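Local atomic coordinates of phenyl-3-pyruvate decarboxylase (Azospirillum brasilense, PDB entry 2NXW), a protein that decarboxylates phenylpyruvate and indole-3-pyruvate with thiamine diphosphate and a metal ion, the latter reaction lying on the pathway to the plant hormone auxin. Residues A106-S111 with G419-M424; V229-R234 with G297-D302; T255-R260 with L415-Y420. All blocks are in the same frame, centred on the assembly; numbering follows the deposited sequence.

Contact 1 of 3, residues A106-S111 with G419-M424. With TPP (thiamine diphosphate), chain E.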
loop_
_atom_site.group_PDB
_atom_site.type_symbol
_atom_site.label_atom_id
_atom_site.label_comp_id
_atom_site.label_asym_id
_atom_site.label_seq_id
_atom_site.Cartn_x
_atom_site.Cartn_y
_atom_site.Cartn_z
ATOM N N ALA A 106 13.841 -10.696 15.722
ATOM C CA ALA A 106 14.371 -12.012 15.356
ATOM C C ALA A 106 14.380 -12.131 13.831
ATOM O O ALA A 106 15.339 -12.639 13.240
ATOM C CB ALA A 106 13.509 -13.105 15.964
ATOM N N TYR A 107 13.318 -11.645 13.193
ATOM C CA TYR A 107 13.257 -11.685 11.735
ATOM C C TYR A 107 14.409 -10.847 11.164
ATOM O O TYR A 107 15.159 -11.292 10.294
ATOM C CB TYR A 107 11.922 -11.126 11.232
ATOM C CG TYR A 107 11.723 -11.255 9.735
ATOM C CD1 TYR A 107 10.839 -12.200 9.211
ATOM C CD2 TYR A 107 12.422 -10.446 8.846
ATOM C CE1 TYR A 107 10.658 -12.326 7.831
ATOM C CE2 TYR A 107 12.248 -10.567 7.464
ATOM C CZ TYR A 107 11.366 -11.506 6.968
ATOM O OH TYR A 107 11.189 -11.621 5.597
ATOM N N ALA A 108 14.566 -9.636 11.694
ATOM C CA ALA A 108 15.599 -8.735 11.232
ATOM C C ALA A 108 17.006 -9.312 11.341
ATOM O O ALA A 108 17.867 -9.014 10.510
ATOM C CB ALA A 108 15.519 -7.419 12.018
ATOM N N GLU A 109 17.244 -10.124 12.369
ATOM C CA GLU A 109 18.573 -10.678 12.575
ATOM C C GLU A 109 18.701 -12.167 12.279
ATOM O O GLU A 109 19.590 -12.849 12.793
ATOM C CB GLU A 109 19.067 -10.292 13.981
ATOM C CG GLU A 109 19.146 -8.748 14.073
ATOM C CD GLU A 109 19.644 -8.179 15.387
ATOM O OE1 GLU A 109 19.577 -8.862 16.425
ATOM O OE2 GLU A 109 20.089 -7.006 15.376
ATOM N N LYS A 110 17.798 -12.643 11.427
ATOM C CA LYS A 110 17.825 -14.030 10.953
ATOM C C LYS A 110 17.874 -15.100 12.042
ATOM O O LYS A 110 18.709 -16.002 11.998
ATOM C CB LYS A 110 19.018 -14.198 9.996
ATOM C CG LYS A 110 18.888 -13.402 8.682
ATOM C CD LYS A 110 18.145 -14.169 7.594
ATOM C CE LYS A 110 19.053 -15.201 6.952
ATOM N NZ LYS A 110 18.421 -15.874 5.763
ATOM N N SER A 111 16.957 -15.009 13.001
ATOM C CA SER A 111 16.891 -15.983 14.096
ATOM C C SER A 111 15.527 -16.663 14.000
ATOM O O SER A 111 14.484 -16.000 14.064
ATOM C CB SER A 111 17.042 -15.278 15.447
ATOM O OG SER A 111 17.041 -16.230 16.495
ATOM N N GLY A 419 22.538 -5.853 17.191
ATOM C CA GLY A 419 23.464 -5.032 16.432
ATOM C C GLY A 419 22.947 -4.404 15.153
ATOM O O GLY A 419 23.501 -3.397 14.697
ATOM N N TYR A 420 21.915 -4.997 14.556
ATOM C CA TYR A 420 21.343 -4.438 13.332
ATOM C C TYR A 420 19.964 -3.838 13.593
ATOM O O TYR A 420 19.682 -2.720 13.181
ATOM C CB TYR A 420 21.210 -5.508 12.245
ATOM C CG TYR A 420 22.501 -6.178 11.824
ATOM C CD1 TYR A 420 23.750 -5.599 12.079
ATOM C CD2 TYR A 420 22.468 -7.398 11.150
ATOM C CE1 TYR A 420 24.937 -6.230 11.680
ATOM C CE2 TYR A 420 23.647 -8.028 10.737
ATOM C CZ TYR A 420 24.871 -7.443 11.012
ATOM O OH TYR A 420 26.035 -8.086 10.654
ATOM N N TYR A 421 19.111 -4.587 14.286
ATOM C CA TYR A 421 17.753 -4.144 14.582
ATOM C C TYR A 421 17.731 -2.952 15.537
ATOM O O TYR A 421 16.842 -2.103 15.466
ATOM C CB TYR A 421 16.966 -5.316 15.169
ATOM C CG TYR A 421 15.495 -5.055 15.378
ATOM C CD1 TYR A 421 14.649 -4.795 14.299
ATOM C CD2 TYR A 421 14.936 -5.106 16.657
ATOM C CE1 TYR A 421 13.288 -4.597 14.482
ATOM C CE2 TYR A 421 13.572 -4.912 16.854
ATOM C CZ TYR A 421 12.754 -4.662 15.761
ATOM O OH TYR A 421 11.400 -4.488 15.922
ATOM N N ALA A 422 18.706 -2.922 16.442
ATOM C CA ALA A 422 18.882 -1.830 17.406
ATOM C C ALA A 422 17.709 -1.567 18.335
ATOM O O ALA A 422 17.528 -0.443 18.806
ATOM C CB ALA A 422 19.256 -0.544 16.667
ATOM N N GLY A 423 16.923 -2.596 18.622
ATOM C CA GLY A 423 15.798 -2.423 19.522
ATOM C C GLY A 423 16.214 -2.670 20.964
ATOM O O GLY A 423 16.932 -3.621 21.263
ATOM N N MET A 424 15.762 -1.806 21.858
ATOM C CA MET A 424 16.078 -1.941 23.279
ATOM C C MET A 424 15.212 -2.962 23.995
ATOM O O MET A 424 14.065 -3.215 23.607
ATOM C CB MET A 424 15.888 -0.604 23.998
ATOM C CG MET A 424 16.900 0.447 23.651
ATOM S SD MET A 424 16.354 2.037 24.240
ATOM C CE MET A 424 16.422 1.813 26.054
HETATM N "N1'" TPP E . 12.703 2.173 22.020
HETATM C "C2'" TPP E . 13.137 0.943 21.703
HETATM C CM2 TPP E . 12.276 -0.264 22.045
HETATM N "N3'" TPP E . 14.308 0.767 21.085
HETATM C "C4'" TPP E . 15.114 1.815 20.750
HETATM N "N4'" TPP E . 16.265 1.580 20.061
HETATM C "C5'" TPP E . 14.726 3.141 21.125
HETATM C "C6'" TPP E . 13.471 3.283 21.752
HETATM C "C7'" TPP E . 15.594 4.387 20.832
HETATM N N3 TPP E . 16.914 4.425 21.612
HETATM C C2 TPP E . 18.032 4.043 20.988
HETATM S S1 TPP E . 19.293 4.272 22.185
HETATM C C5 TPP E . 18.270 4.893 23.477
HETATM C C4 TPP E . 17.000 4.895 22.907
HETATM C CM4 TPP E . 15.764 5.387 23.710
HETATM C C6 TPP E . 18.737 5.291 24.819
HETATM C C7 TPP E . 19.227 4.047 25.584
HETATM O O7 TPP E . 19.434 4.487 26.902
HETATM P PA TPP E . 20.242 3.437 27.768
HETATM O O1A TPP E . 19.586 2.060 27.811
HETATM O O2A TPP E . 20.306 4.065 29.159
HETATM O O3A TPP E . 21.730 3.248 27.233
HETATM P PB TPP E . 22.696 4.555 26.915
HETATM O O1B TPP E . 22.577 5.583 28.042
HETATM O O2B TPP E . 24.122 3.941 26.817
HETATM O O3B TPP E . 22.331 5.165 25.570
#
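The carboxylate of Glu109 and the ring of Tyr421 stand nearly square to each other, their planes 77° apart, and two backbone N-H groups approach a single carboxylate oxygen from opposite faces of its plane. Tyr420 N lies 2.8 Å from Glu109 OE2, almost in line with the C-O bond. The other donor, Tyr421 N, is also 2.8 Å from Glu109 OE2 and arrives on the anti side, 34° out of the plane, with a nearly straight bond. The ring of Tyr421 meets the helix through one methyl group: Ala108 CB touches its CD1 at 3.6 Å. Phe97 of the second subunit packs on the same tyrosine, whose hydroxyl is hydrogen-bonded to Asn101.

Glu109 is the first residue beyond the helix. Its CG lies beside the backbone N (chi1 -61°) and the chain is extended beyond, which carries OE2 to the two N-H groups. A Schellman motif closes the helix end, with Lys110 at positive phi as the C-prime residue and Ser111 N bonded to Ala106 O at 2.9 Å. The second carboxylate oxygen, OE1, makes a salt bridge with Arg80.

Past the tyrosines the chain grips thiamine diphosphate. The cofactor's N4' donates to Ala422 O at 2.7 Å, and Met424 N donates to its N3' at 3.1 Å. The Met424 side chain lies against both rings, with CG near pyrimidine C4' at 3.7 Å and SD beside the thiazolium.

Two N-H donors on OE2 and an arginine on OE1 would probably favour the charged form of this buried carboxylate. The carboxylate holds the N-H groups of two successive residues just ahead of the backbone groups that read the aminopyrimidine, consistent with an indirect part in holding the cofactor's orientation.

Contact 2 of 3, residues V229-R234 with G297-D302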
loop_
_atom_site.group_PDB
_atom_site.type_symbol
_atom_site.label_atom_id
_atom_site.label_comp_id
_atom_site.label_asym_id
_atom_site.label_seq_id
_atom_site.Cartn_x
_atom_site.Cartn_y
_atom_site.Cartn_z
ATOM N N VAL A 229 32.638 -12.991 6.043
ATOM C CA VAL A 229 31.950 -14.126 6.645
ATOM C C VAL A 229 30.848 -13.528 7.514
ATOM O O VAL A 229 31.108 -12.760 8.445
ATOM C CB VAL A 229 32.944 -14.982 7.449
ATOM C CG1 VAL A 229 32.223 -16.114 8.155
ATOM C CG2 VAL A 229 33.996 -15.540 6.489
ATOM N N CYS A 230 29.615 -13.907 7.205
ATOM C CA CYS A 230 28.456 -13.294 7.833
ATOM C C CYS A 230 27.464 -14.189 8.577
ATOM O O CYS A 230 27.714 -15.380 8.773
ATOM C CB CYS A 230 27.764 -12.470 6.743
ATOM S SG CYS A 230 28.976 -11.644 5.609
ATOM N N VAL A 231 26.325 -13.609 8.957
ATOM C CA VAL A 231 25.331 -14.307 9.773
ATOM C C VAL A 231 24.871 -15.691 9.321
ATOM O O VAL A 231 24.803 -16.605 10.137
ATOM C CB VAL A 231 24.084 -13.390 10.053
ATOM C CG1 VAL A 231 23.207 -13.276 8.834
ATOM C CG2 VAL A 231 23.301 -13.925 11.236
ATOM N N GLU A 232 24.570 -15.874 8.040
ATOM C CA GLU A 232 24.120 -17.194 7.604
ATOM C C GLU A 232 25.155 -18.301 7.815
ATOM O O GLU A 232 24.796 -19.468 7.978
ATOM C CB GLU A 232 23.687 -17.167 6.138
ATOM C CG GLU A 232 22.412 -16.372 5.879
ATOM C CD GLU A 232 21.892 -16.572 4.469
ATOM O OE1 GLU A 232 22.725 -16.791 3.569
ATOM O OE2 GLU A 232 20.660 -16.503 4.264
ATOM N N VAL A 233 26.436 -17.947 7.817
ATOM C CA VAL A 233 27.478 -18.945 8.029
ATOM C C VAL A 233 27.315 -19.512 9.436
ATOM O O VAL A 233 27.439 -20.719 9.649
ATOM C CB VAL A 233 28.879 -18.332 7.869
ATOM C CG1 VAL A 233 29.959 -19.361 8.268
ATOM C CG2 VAL A 233 29.088 -17.899 6.408
ATOM N N ARG A 234 27.026 -18.642 10.397
ATOM C CA ARG A 234 26.824 -19.112 11.763
ATOM C C ARG A 234 25.490 -19.846 11.892
ATOM O O ARG A 234 25.427 -20.945 12.446
ATOM C CB ARG A 234 26.838 -17.945 12.753
ATOM C CG ARG A 234 26.755 -18.418 14.199
ATOM C CD ARG A 234 26.337 -17.316 15.143
ATOM N NE ARG A 234 27.187 -16.137 15.038
ATOM C CZ ARG A 234 28.482 -16.111 15.331
ATOM N NH1 ARG A 234 29.093 -17.209 15.752
ATOM N NH2 ARG A 234 29.160 -14.980 15.207
ATOM N N GLY A 297 26.575 -14.673 3.070
ATOM C CA GLY A 297 25.488 -14.765 4.041
ATOM C C GLY A 297 25.140 -13.506 4.807
ATOM O O GLY A 297 24.565 -13.593 5.895
ATOM N N ALA A 298 25.417 -12.345 4.223
ATOM C CA ALA A 298 25.202 -11.067 4.899
ATOM C C ALA A 298 23.836 -10.404 4.819
ATOM O O ALA A 298 23.170 -10.426 3.793
ATOM C CB ALA A 298 26.245 -10.075 4.411
ATOM N N ILE A 299 23.436 -9.803 5.935
ATOM C CA ILE A 299 22.211 -9.024 5.984
ATOM C C ILE A 299 22.676 -7.665 5.463
ATOM O O ILE A 299 23.728 -7.174 5.879
ATOM C CB ILE A 299 21.722 -8.855 7.440
ATOM C CG1 ILE A 299 21.058 -10.146 7.907
ATOM C CG2 ILE A 299 20.778 -7.662 7.550
ATOM C CD1 ILE A 299 20.811 -10.201 9.392
ATOM N N LEU A 300 21.928 -7.080 4.534
ATOM C CA LEU A 300 22.274 -5.761 4.006
ATOM C C LEU A 300 21.265 -4.762 4.556
ATOM O O LEU A 300 20.067 -4.905 4.324
ATOM C CB LEU A 300 22.222 -5.750 2.478
ATOM C CG LEU A 300 23.411 -6.361 1.743
ATOM C CD1 LEU A 300 23.242 -6.153 0.242
ATOM C CD2 LEU A 300 24.701 -5.699 2.220
ATOM N N SER A 301 21.750 -3.755 5.275
ATOM C CA SER A 301 20.871 -2.752 5.875
ATOM C C SER A 301 21.643 -1.490 6.243
ATOM O O SER A 301 22.853 -1.532 6.439
ATOM C CB SER A 301 20.218 -3.335 7.132
ATOM O OG SER A 301 19.588 -2.330 7.911
ATOM N N ASP A 302 20.936 -0.367 6.349
ATOM C CA ASP A 302 21.582 0.891 6.701
ATOM C C ASP A 302 21.550 1.172 8.204
ATOM O O ASP A 302 21.940 2.256 8.642
ATOM C CB ASP A 302 20.917 2.055 5.963
ATOM C CG ASP A 302 20.762 1.790 4.480
ATOM O OD1 ASP A 302 21.757 1.399 3.832
ATOM O OD2 ASP A 302 19.644 1.981 3.959
#
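Cys230 overlaps the start of the opposing loop, its SG lying against the methyl of Ala298 (SG to CB 3.4 Å) while its CB covers the Gly297-Ala298 peptide, 3.4 Å from Gly297 C. Apolar packing continues on Val231. Its CG1 sits between the backbone N and the carbonyl carbon (chi1 75°), and from there it touches both the Gly297 carbonyl oxygen and the flank of Ile299, with Val231 CG1 to Ile299 CG1 at 3.9 Å. Ile299 also brings its CD1 against the same methyl, and the two branched side chains cross at a slant, along one arm of each.

One hydrogen bond joins the backbones. Glu232 N, in the first turn of helix 231-235, donates to Gly297 O over 3.1 Å; the bond is straight at the hydrogen (172°), although the donor is tilted 20° from the carbonyl plane. The carbonyl oxygen is thus gripped by the N-H and flanked by Val231 CG1 and by CG of Glu232.

Gly297 has a positive phi, and a side chain there would run into Glu232 CB. With only hydrogens on its CA, the glycine can lie against the glutamate side chain, whose OE1 comes to 3.5 Å from Gly297 CA. The extended Glu232 chain then carries OE2 onward to a salt bridge with Lys110 and a hydrogen bond from Asp322 N. Leu129 of the second subunit packs on Ile299.

Each segment follows a strand of the mixed sheet: 225-229 runs into the short helix 231-235, and the neighbouring parallel strand 292-296 runs into the loop starting at Gly297. Adjacent parallel strands whose C-terminal ends open into packed loops and helix starts belong to the Rossmann-like alpha/beta fold of the central domain in thiamine diphosphate-dependent decarboxylases.

Contact 3 of 3, residues T255-R260 with L415-Y420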
loop_
_atom_site.group_PDB
_atom_site.type_symbol
_atom_site.label_atom_id
_atom_site.label_comp_id
_atom_site.label_asym_id
_atom_site.label_seq_id
_atom_site.Cartn_x
_atom_site.Cartn_y
_atom_site.Cartn_z
ATOM N N THR A 255 34.860 -10.227 9.020
ATOM C CA THR A 255 33.536 -10.692 9.430
ATOM C C THR A 255 32.617 -9.505 9.614
ATOM O O THR A 255 33.083 -8.380 9.785
ATOM C CB THR A 255 33.548 -11.458 10.784
ATOM O OG1 THR A 255 34.157 -10.640 11.791
ATOM C CG2 THR A 255 34.303 -12.762 10.666
ATOM N N THR A 256 31.316 -9.747 9.523
ATOM C CA THR A 256 30.339 -8.699 9.796
ATOM C C THR A 256 30.089 -8.813 11.300
ATOM O O THR A 256 30.594 -9.732 11.947
ATOM C CB THR A 256 29.002 -8.945 9.094
ATOM O OG1 THR A 256 28.511 -10.241 9.458
ATOM C CG2 THR A 256 29.165 -8.823 7.586
ATOM N N PHE A 257 29.306 -7.899 11.862
ATOM C CA PHE A 257 29.020 -7.960 13.293
ATOM C C PHE A 257 28.414 -9.304 13.698
ATOM O O PHE A 257 28.808 -9.893 14.708
ATOM C CB PHE A 257 28.056 -6.841 13.699
ATOM C CG PHE A 257 27.633 -6.916 15.130
ATOM C CD1 PHE A 257 28.513 -6.566 16.149
ATOM C CD2 PHE A 257 26.374 -7.398 15.469
ATOM C CE1 PHE A 257 28.141 -6.700 17.486
ATOM C CE2 PHE A 257 25.996 -7.539 16.803
ATOM C CZ PHE A 257 26.884 -7.187 17.810
ATOM N N MET A 258 27.447 -9.789 12.922
ATOM C CA MET A 258 26.807 -11.061 13.238
ATOM C C MET A 258 27.697 -12.259 12.928
ATOM O O MET A 258 27.360 -13.392 13.279
ATOM C CB MET A 258 25.481 -11.199 12.490
ATOM C CG MET A 258 24.429 -10.188 12.900
ATOM S SD MET A 258 23.472 -10.654 14.368
ATOM C CE MET A 258 22.989 -9.013 15.026
ATOM N N GLY A 259 28.829 -12.013 12.272
ATOM C CA GLY A 259 29.749 -13.096 11.978
ATOM C C GLY A 259 30.948 -13.040 12.918
ATOM O O GLY A 259 31.860 -13.854 12.812
ATOM N N ARG A 260 30.936 -12.078 13.839
ATOM C CA ARG A 260 32.033 -11.884 14.788
ATOM C C ARG A 260 32.391 -13.164 15.538
ATOM O O ARG A 260 31.529 -13.810 16.131
ATOM C CB ARG A 260 31.654 -10.773 15.776
ATOM C CG ARG A 260 32.760 -10.280 16.707
ATOM C CD ARG A 260 32.341 -8.929 17.300
ATOM N NE ARG A 260 33.197 -8.445 18.385
ATOM C CZ ARG A 260 33.208 -8.955 19.613
ATOM N NH1 ARG A 260 32.415 -9.972 19.917
ATOM N NH2 ARG A 260 33.993 -8.431 20.548
ATOM N N LEU A 415 29.096 -12.923 21.420
ATOM C CA LEU A 415 28.396 -11.676 21.733
ATOM C C LEU A 415 27.044 -11.742 21.040
ATOM O O LEU A 415 26.965 -11.926 19.822
ATOM C CB LEU A 415 29.178 -10.464 21.222
ATOM C CG LEU A 415 28.480 -9.103 21.363
ATOM C CD1 LEU A 415 28.164 -8.825 22.843
ATOM C CD2 LEU A 415 29.372 -8.006 20.780
ATOM N N MET A 416 25.984 -11.586 21.820
ATOM C CA MET A 416 24.623 -11.647 21.309
ATOM C C MET A 416 23.996 -10.281 21.564
ATOM O O MET A 416 23.902 -9.856 22.709
ATOM C CB MET A 416 23.886 -12.735 22.084
ATOM C CG MET A 416 22.557 -13.125 21.578
ATOM S SD MET A 416 21.942 -14.312 22.785
ATOM C CE MET A 416 22.907 -15.748 22.390
ATOM N N ALA A 417 23.567 -9.585 20.517
ATOM C CA ALA A 417 23.002 -8.247 20.717
ATOM C C ALA A 417 22.218 -7.824 19.494
ATOM O O ALA A 417 22.381 -8.399 18.415
ATOM C CB ALA A 417 24.135 -7.251 20.966
ATOM N N PRO A 418 21.349 -6.815 19.641
ATOM C CA PRO A 418 20.553 -6.339 18.498
ATOM C C PRO A 418 21.399 -5.359 17.673
ATOM O O PRO A 418 21.036 -4.194 17.482
ATOM C CB PRO A 418 19.348 -5.684 19.175
ATOM C CG PRO A 418 19.944 -5.115 20.425
ATOM C CD PRO A 418 20.897 -6.192 20.901
ATOM N N GLY A 419 22.538 -5.853 17.191
ATOM C CA GLY A 419 23.464 -5.032 16.432
ATOM C C GLY A 419 22.947 -4.404 15.153
ATOM O O GLY A 419 23.501 -3.397 14.697
ATOM N N TYR A 420 21.915 -4.997 14.556
ATOM C CA TYR A 420 21.343 -4.438 13.332
ATOM C C TYR A 420 19.964 -3.838 13.593
ATOM O O TYR A 420 19.682 -2.720 13.181
ATOM C CB TYR A 420 21.210 -5.508 12.245
ATOM C CG TYR A 420 22.501 -6.178 11.824
ATOM C CD1 TYR A 420 23.750 -5.599 12.079
ATOM C CD2 TYR A 420 22.468 -7.398 11.150
ATOM C CE1 TYR A 420 24.937 -6.230 11.680
ATOM C CE2 TYR A 420 23.647 -8.028 10.737
ATOM C CZ TYR A 420 24.871 -7.443 11.012
ATOM O OH TYR A 420 26.035 -8.086 10.654
HETATM O O HOH W 1 28.408 -11.514 17.358
HETATM O O HOH W 2 29.677 -13.491 18.596
#
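With CG anti to the backbone N (chi1 175°), Phe257 reaches toward the turn at Gly419, while a bend at chi2 (-84°) folds Met258 back along the Tyr420 ring. The Met258 methyl CE makes a CH-pi contact over the face of that ring, 4.3 Å from its centroid and close to the normal, while SD, above the same face at greater distance, adds a Met-aromatic contact; the two side chains run past each other in opposite directions. The tyrosine hydroxyl accepts a hydrogen bond from Met258 N over 3.2 Å (N to OH, 165° at the hydrogen). Replacing Tyr420 by a phenylalanine would probably leave the Met258 N-H, within the 3-10 segment, without this acceptor.

Phe257 fills the middle of the contact. Its CE2 approaches Gly419 CA at 3.6 Å, where a side chain would clash, and its CE1 meets Leu415 CD2 at 3.8 Å. Met258 CE and Ala417 O lie at the ring's edge. Farther along, Leu415 CD2 covers one face of the Arg260 guanidinium, whose NH1 is salt-bridged to Asp412. Two waters lie between the backbones: one sits between Phe257 O and Leu415 O, the other accepts from Leu415 N at 2.9 Å and lies within hydrogen-bonding distance of Arg260 O.

The 3-10 segment 257-259, following strand 253-255 of the central domain, thus packs on strand 415-416 of the C-terminal cofactor-binding domain and the inverse gamma turn centred on Pro418: a domain interface of the three-domain thiamine diphosphate decarboxylase architecture.

In the fold
From the N terminus, the chain first supplies 106-111, at the end of helix 100-108 in the N-terminal domain. It then enters the central domain, giving 229-234, 255-260 and 297-302 in turn, and reaches 415-424 in the C-terminal domain. Contact 1 closes the longest loop, and contact 2 is nested inside it. Contact 3 begins within the loop of contact 2 and ends beyond it, so those two cross. Contacts 1 and 3 end on one stretch, sharing Gly419 and Tyr420. Ile299 packs on Tyr420, and Arg234 reaches Met258 O and Arg260 O, joining the three contacts where all three domains meet.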